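Esterase Rv0045c (Mycobacterium tuberculosis, PDB 6WYN) hydrolyses carboxylic esters, with highest activity on short, straight-chain alkyl esters such as butanoates, and is likely involved in ester and lipid metabolism. Local coordinates at residues A148-I162 with L171-L185. Sequence-based numbering, arbitrary orientation.
Sequences AEFVVGMSLGGLTAI and LVGELVLVDVTPSAL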
loop_
_atom_site.group_PDB
_atom_site.type_symbol
_atom_site.label_atom_id
_atom_site.label_comp_id
_atom_site.label_asym_id
_atom_site.label_seq_id
_atom_site.Cartn_x
_atom_site.Cartn_y
_atom_site.Cartn_z
ATOM N N ALA A 148 -14.688 -3.879 9.275
ATOM C CA ALA A 148 -14.060 -4.359 8.023
ATOM C C ALA A 148 -13.395 -5.712 8.315
ATOM O O ALA A 148 -12.306 -5.730 8.920
ATOM C CB ALA A 148 -13.080 -3.347 7.473
ATOM N N GLU A 149 -14.018 -6.800 7.883
ATOM C CA GLU A 149 -13.414 -8.160 7.913
ATOM C C GLU A 149 -12.117 -8.217 7.074
ATOM O O GLU A 149 -11.134 -8.742 7.634
ATOM C CB GLU A 149 -14.423 -9.195 7.417
ATOM C CG GLU A 149 -15.505 -9.511 8.440
ATOM C CD GLU A 149 -16.875 -9.856 7.868
ATOM O OE1 GLU A 149 -17.144 -9.516 6.679
ATOM O OE2 GLU A 149 -17.685 -10.446 8.620
ATOM N N PHE A 150 -12.091 -7.662 5.840
ATOM C CA PHE A 150 -11.034 -7.880 4.809
ATOM C C PHE A 150 -9.949 -6.801 4.869
ATOM O O PHE A 150 -10.247 -5.606 4.849
ATOM C CB PHE A 150 -11.648 -7.931 3.397
ATOM C CG PHE A 150 -12.921 -8.735 3.348
ATOM C CD1 PHE A 150 -14.136 -8.175 3.738
ATOM C CD2 PHE A 150 -12.893 -10.091 3.055
ATOM C CE1 PHE A 150 -15.304 -8.926 3.765
ATOM C CE2 PHE A 150 -14.063 -10.847 3.074
ATOM C CZ PHE A 150 -15.265 -10.266 3.422
ATOM N N VAL A 151 -8.688 -7.221 4.860
ATOM C CA VAL A 151 -7.521 -6.322 4.739
ATOM C C VAL A 151 -6.716 -6.721 3.517
ATOM O O VAL A 151 -6.304 -7.872 3.419
ATOM C CB VAL A 151 -6.669 -6.324 6.008
ATOM C CG1 VAL A 151 -5.537 -5.323 5.939
ATOM C CG2 VAL A 151 -7.564 -6.060 7.203
ATOM N N VAL A 152 -6.506 -5.755 2.646
ATOM C CA VAL A 152 -5.652 -5.869 1.457
ATOM C C VAL A 152 -4.422 -5.036 1.726
ATOM O O VAL A 152 -4.596 -3.834 1.944
ATOM C CB VAL A 152 -6.391 -5.364 0.226
ATOM C CG1 VAL A 152 -5.533 -5.468 -1.018
ATOM C CG2 VAL A 152 -7.723 -6.070 0.083
ATOM N N GLY A 153 -3.247 -5.651 1.627
ATOM C CA GLY A 153 -1.981 -4.962 1.846
ATOM C C GLY A 153 -0.999 -5.269 0.759
ATOM O O GLY A 153 -0.744 -6.482 0.491
ATOM N N MET A 154 -0.359 -4.246 0.229
ATOM C CA MET A 154 0.717 -4.451 -0.773
ATOM C C MET A 154 2.103 -4.278 -0.116
ATOM O O MET A 154 2.340 -3.276 0.606
ATOM C CB MET A 154 0.548 -3.465 -1.925
ATOM C CG MET A 154 1.541 -3.684 -3.020
ATOM S SD MET A 154 2.686 -2.305 -2.999
ATOM C CE MET A 154 3.834 -2.751 -4.301
ATOM N N SER A 155 3.035 -5.180 -0.405
ATOM C CA SER A 155 4.455 -5.085 0.084
ATOM C C SER A 155 4.527 -4.730 1.605
ATOM O O SER A 155 4.048 -5.509 2.411
ATOM C CB SER A 155 5.264 -4.182 -0.797
ATOM O OG SER A 155 6.645 -4.558 -0.718
ATOM N N LEU A 156 5.144 -3.641 2.034
ATOM C CA LEU A 156 5.179 -3.269 3.480
ATOM C C LEU A 156 3.777 -3.318 4.108
ATOM O O LEU A 156 3.622 -3.810 5.224
ATOM C CB LEU A 156 5.754 -1.857 3.563
ATOM C CG LEU A 156 5.921 -1.266 4.962
ATOM C CD1 LEU A 156 6.798 -2.160 5.860
ATOM C CD2 LEU A 156 6.542 0.120 4.833
ATOM N N GLY A 157 2.773 -2.827 3.386
ATOM C CA GLY A 157 1.369 -2.912 3.789
ATOM C C GLY A 157 0.889 -4.309 4.045
ATOM O O GLY A 157 0.099 -4.488 4.985
ATOM N N GLY A 158 1.252 -5.282 3.191
ATOM C CA GLY A 158 0.853 -6.688 3.388
ATOM C C GLY A 158 1.439 -7.295 4.669
ATOM O O GLY A 158 0.706 -8.041 5.372
ATOM N N LEU A 159 2.695 -6.997 4.979
ATOM C CA LEU A 159 3.344 -7.506 6.228
ATOM C C LEU A 159 2.723 -6.770 7.435
ATOM O O LEU A 159 2.432 -7.424 8.451
ATOM C CB LEU A 159 4.858 -7.313 6.128
ATOM C CG LEU A 159 5.520 -7.954 4.905
ATOM C CD1 LEU A 159 7.012 -8.026 5.083
ATOM C CD2 LEU A 159 4.965 -9.345 4.652
ATOM N N THR A 160 2.363 -5.497 7.268
ATOM C CA THR A 160 1.630 -4.742 8.325
ATOM C C THR A 160 0.324 -5.477 8.611
ATOM O O THR A 160 -0.004 -5.683 9.777
ATOM C CB THR A 160 1.465 -3.263 7.956
ATOM O OG1 THR A 160 2.790 -2.781 7.757
ATOM C CG2 THR A 160 0.780 -2.464 9.038
ATOM N N ALA A 161 -0.363 -5.933 7.566
ATOM C CA ALA A 161 -1.640 -6.645 7.695
ATOM C C ALA A 161 -1.439 -7.948 8.452
ATOM O O ALA A 161 -2.303 -8.291 9.255
ATOM C CB ALA A 161 -2.265 -6.907 6.357
ATOM N N ILE A 162 -0.376 -8.673 8.164
ATOM C CA ILE A 162 -0.100 -9.932 8.884
ATOM C C ILE A 162 -0.003 -9.613 10.382
ATOM O O ILE A 162 -0.658 -10.292 11.149
ATOM C CB ILE A 162 1.174 -10.608 8.356
ATOM C CG1 ILE A 162 0.921 -11.224 6.984
ATOM C CG2 ILE A 162 1.644 -11.652 9.372
ATOM C CD1 ILE A 162 2.169 -11.632 6.256
ATOM N N LEU A 171 -10.848 -8.178 14.659
ATOM C CA LEU A 171 -10.882 -7.296 13.460
ATOM C C LEU A 171 -10.837 -8.127 12.151
ATOM O O LEU A 171 -11.888 -8.249 11.479
ATOM C CB LEU A 171 -9.670 -6.352 13.526
ATOM C CG LEU A 171 -9.951 -4.859 13.318
ATOM C CD1 LEU A 171 -9.833 -4.104 14.641
ATOM C CD2 LEU A 171 -9.025 -4.245 12.264
ATOM N N VAL A 172 -9.651 -8.661 11.802
ATOM C CA VAL A 172 -9.223 -9.172 10.459
ATOM C C VAL A 172 -9.842 -10.547 10.219
ATOM O O VAL A 172 -9.371 -11.511 10.853
ATOM C CB VAL A 172 -7.690 -9.303 10.372
ATOM C CG1 VAL A 172 -7.231 -9.776 8.997
ATOM C CG2 VAL A 172 -6.965 -8.026 10.771
ATOM N N GLY A 173 -10.835 -10.639 9.345
ATOM C CA GLY A 173 -11.425 -11.934 8.962
ATOM C C GLY A 173 -10.593 -12.608 7.881
ATOM O O GLY A 173 -10.521 -13.853 7.887
ATOM N N GLU A 174 -9.960 -11.819 6.994
ATOM C CA GLU A 174 -9.400 -12.318 5.713
ATOM C C GLU A 174 -8.285 -11.374 5.243
ATOM O O GLU A 174 -8.481 -10.155 5.363
ATOM C CB GLU A 174 -10.631 -12.399 4.817
ATOM C CG GLU A 174 -10.393 -12.962 3.472
ATOM C CD GLU A 174 -10.726 -14.435 3.339
ATOM O OE1 GLU A 174 -11.624 -14.950 4.069
ATOM O OE2 GLU A 174 -10.092 -15.045 2.479
ATOM N N LEU A 175 -7.140 -11.912 4.821
ATOM C CA LEU A 175 -5.990 -11.124 4.315
ATOM C C LEU A 175 -5.841 -11.348 2.811
ATOM O O LEU A 175 -5.852 -12.515 2.346
ATOM C CB LEU A 175 -4.686 -11.536 4.982
ATOM C CG LEU A 175 -4.551 -11.192 6.458
ATOM C CD1 LEU A 175 -3.468 -12.021 7.124
ATOM C CD2 LEU A 175 -4.252 -9.722 6.625
ATOM N N VAL A 176 -5.580 -10.271 2.089
ATOM C CA VAL A 176 -5.096 -10.340 0.693
ATOM C C VAL A 176 -3.749 -9.639 0.681
ATOM O O VAL A 176 -3.704 -8.427 0.983
ATOM C CB VAL A 176 -6.095 -9.731 -0.297
ATOM C CG1 VAL A 176 -5.566 -9.837 -1.702
ATOM C CG2 VAL A 176 -7.486 -10.364 -0.185
ATOM N N LEU A 177 -2.695 -10.397 0.373
ATOM C CA LEU A 177 -1.307 -9.917 0.259
ATOM C C LEU A 177 -1.050 -9.597 -1.203
ATOM O O LEU A 177 -1.199 -10.539 -2.073
ATOM C CB LEU A 177 -0.332 -10.994 0.746
ATOM C CG LEU A 177 -0.414 -11.378 2.218
ATOM C CD1 LEU A 177 0.652 -12.405 2.529
ATOM C CD2 LEU A 177 -0.215 -10.177 3.139
ATOM N N VAL A 178 -0.589 -8.389 -1.503
ATOM C CA VAL A 178 -0.224 -8.059 -2.907
ATOM C C VAL A 178 1.288 -8.097 -3.048
ATOM O O VAL A 178 1.979 -7.199 -2.529
ATOM C CB VAL A 178 -0.877 -6.756 -3.366
ATOM C CG1 VAL A 178 -0.545 -6.398 -4.794
ATOM C CG2 VAL A 178 -2.376 -6.852 -3.193
ATOM N N ASP A 179 1.758 -9.095 -3.829
ATOM C CA ASP A 179 3.155 -9.308 -4.249
ATOM C C ASP A 179 4.131 -9.223 -3.072
ATOM O O ASP A 179 5.188 -8.636 -3.241
ATOM C CB ASP A 179 3.524 -8.339 -5.374
ATOM C CG ASP A 179 4.543 -8.917 -6.358
ATOM O OD1 ASP A 179 4.292 -10.014 -6.855
ATOM O OD2 ASP A 179 5.614 -8.272 -6.595
ATOM N N VAL A 180 3.855 -9.893 -1.972
ATOM C CA VAL A 180 4.824 -9.963 -0.856
ATOM C C VAL A 180 4.606 -11.212 0.002
ATOM O O VAL A 180 3.480 -11.670 0.149
ATOM C CB VAL A 180 4.719 -8.677 -0.007
ATOM C CG1 VAL A 180 3.434 -8.687 0.811
ATOM C CG2 VAL A 180 5.949 -8.488 0.872
ATOM N N THR A 181 5.692 -11.673 0.621
ATOM C CA THR A 181 5.688 -12.590 1.794
ATOM C C THR A 181 6.749 -12.054 2.766
ATOM O O THR A 181 7.590 -11.253 2.375
ATOM C CB THR A 181 5.996 -14.044 1.391
ATOM O OG1 THR A 181 7.413 -14.109 1.196
ATOM C CG2 THR A 181 5.291 -14.498 0.126
ATOM N N PRO A 182 6.809 -12.517 4.030
ATOM C CA PRO A 182 7.888 -12.093 4.928
ATOM C C PRO A 182 9.267 -12.292 4.298
ATOM O O PRO A 182 10.064 -11.355 4.260
ATOM C CB PRO A 182 7.670 -12.981 6.129
ATOM C CG PRO A 182 6.177 -13.148 6.131
ATOM C CD PRO A 182 5.846 -13.425 4.678
ATOM N N SER A 183 9.513 -13.481 3.725
ATOM C CA SER A 183 10.830 -13.799 3.106
ATOM C C SER A 183 11.136 -12.827 1.962
ATOM O O SER A 183 12.294 -12.391 1.821
ATOM C CB SER A 183 10.889 -15.244 2.662
ATOM O OG SER A 183 10.625 -16.098 3.764
ATOM N N ALA A 184 10.145 -12.502 1.128
ATOM C CA ALA A 184 10.379 -11.680 -0.077
ATOM C C ALA A 184 10.791 -10.266 0.334
ATOM O O ALA A 184 11.739 -9.693 -0.250
ATOM C CB ALA A 184 9.129 -11.686 -0.932
ATOM N N LEU A 185 10.108 -9.670 1.294
ATOM C CA LEU A 185 10.494 -8.293 1.700
ATOM C C LEU A 185 11.844 -8.344 2.440
ATOM O O LEU A 185 12.620 -7.442 2.256
ATOM C CB LEU A 185 9.398 -7.653 2.569
ATOM C CG LEU A 185 9.560 -6.139 2.774
ATOM C CD1 LEU A 185 9.921 -5.421 1.499
ATOM C CD2 LEU A 185 8.276 -5.521 3.328
#
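Val-151 and Gly-153 carry the backbone ladder between strands 150-154 and 174-178. Val-151 N donates to Glu-174 O (3.0 Å), and Val-151 O accepts from Val-176 N (2.8 Å). Gly-153 repeats the pattern, its N on Val-176 O and its O on Val-178 N. Ser-155 N closes the series on Val-178 O (3.1 Å). At the other end Glu-149 O takes Gly-173 N at 2.6 Å and, weakly, Glu-174 N. Ala-148 O is buried without a partner. The backbones of Phe-150, Val-152 and Met-154 hydrogen-bond to Ile-86 and Leu-88 of strand 85-88, so strand 150-154 is paired on both edges. Strand 150-154, helix 156-167 and strand 174-178 form a right-handed beta-alpha-beta crossover of the alpha/beta hydrolase fold, with Ser-155 on the nucleophile elbow (phi 46°, psi -121°). In the inferred triad Ser-155 OG hydrogen-bonds His-310 NE2, Asp-179 OD2 bonds His-310 ND1 and Ser-281 OG, and Asp-179 OD1 accepts from Gly-278 N. Val-180 CB rests on Ser-155 CA (3.6 Å). Leu-159 CD1 presses tightly on Leu-185 CD2 (3.3 Å), and Leu-159 CD2 faces Pro-182 N. Leu-177 CD2 lies against Gly-158 O and CA. On the opposite sheet face, Glu-174 CB and CG lie obliquely by Phe-150 CD2. The bend of Glu-174 at chi2 (97°) carries OE2 to a salt bridge with Arg-300 NE. Thr-181 OG1 caps helix 182-200, accepting from Ala-184 N (3.2 Å).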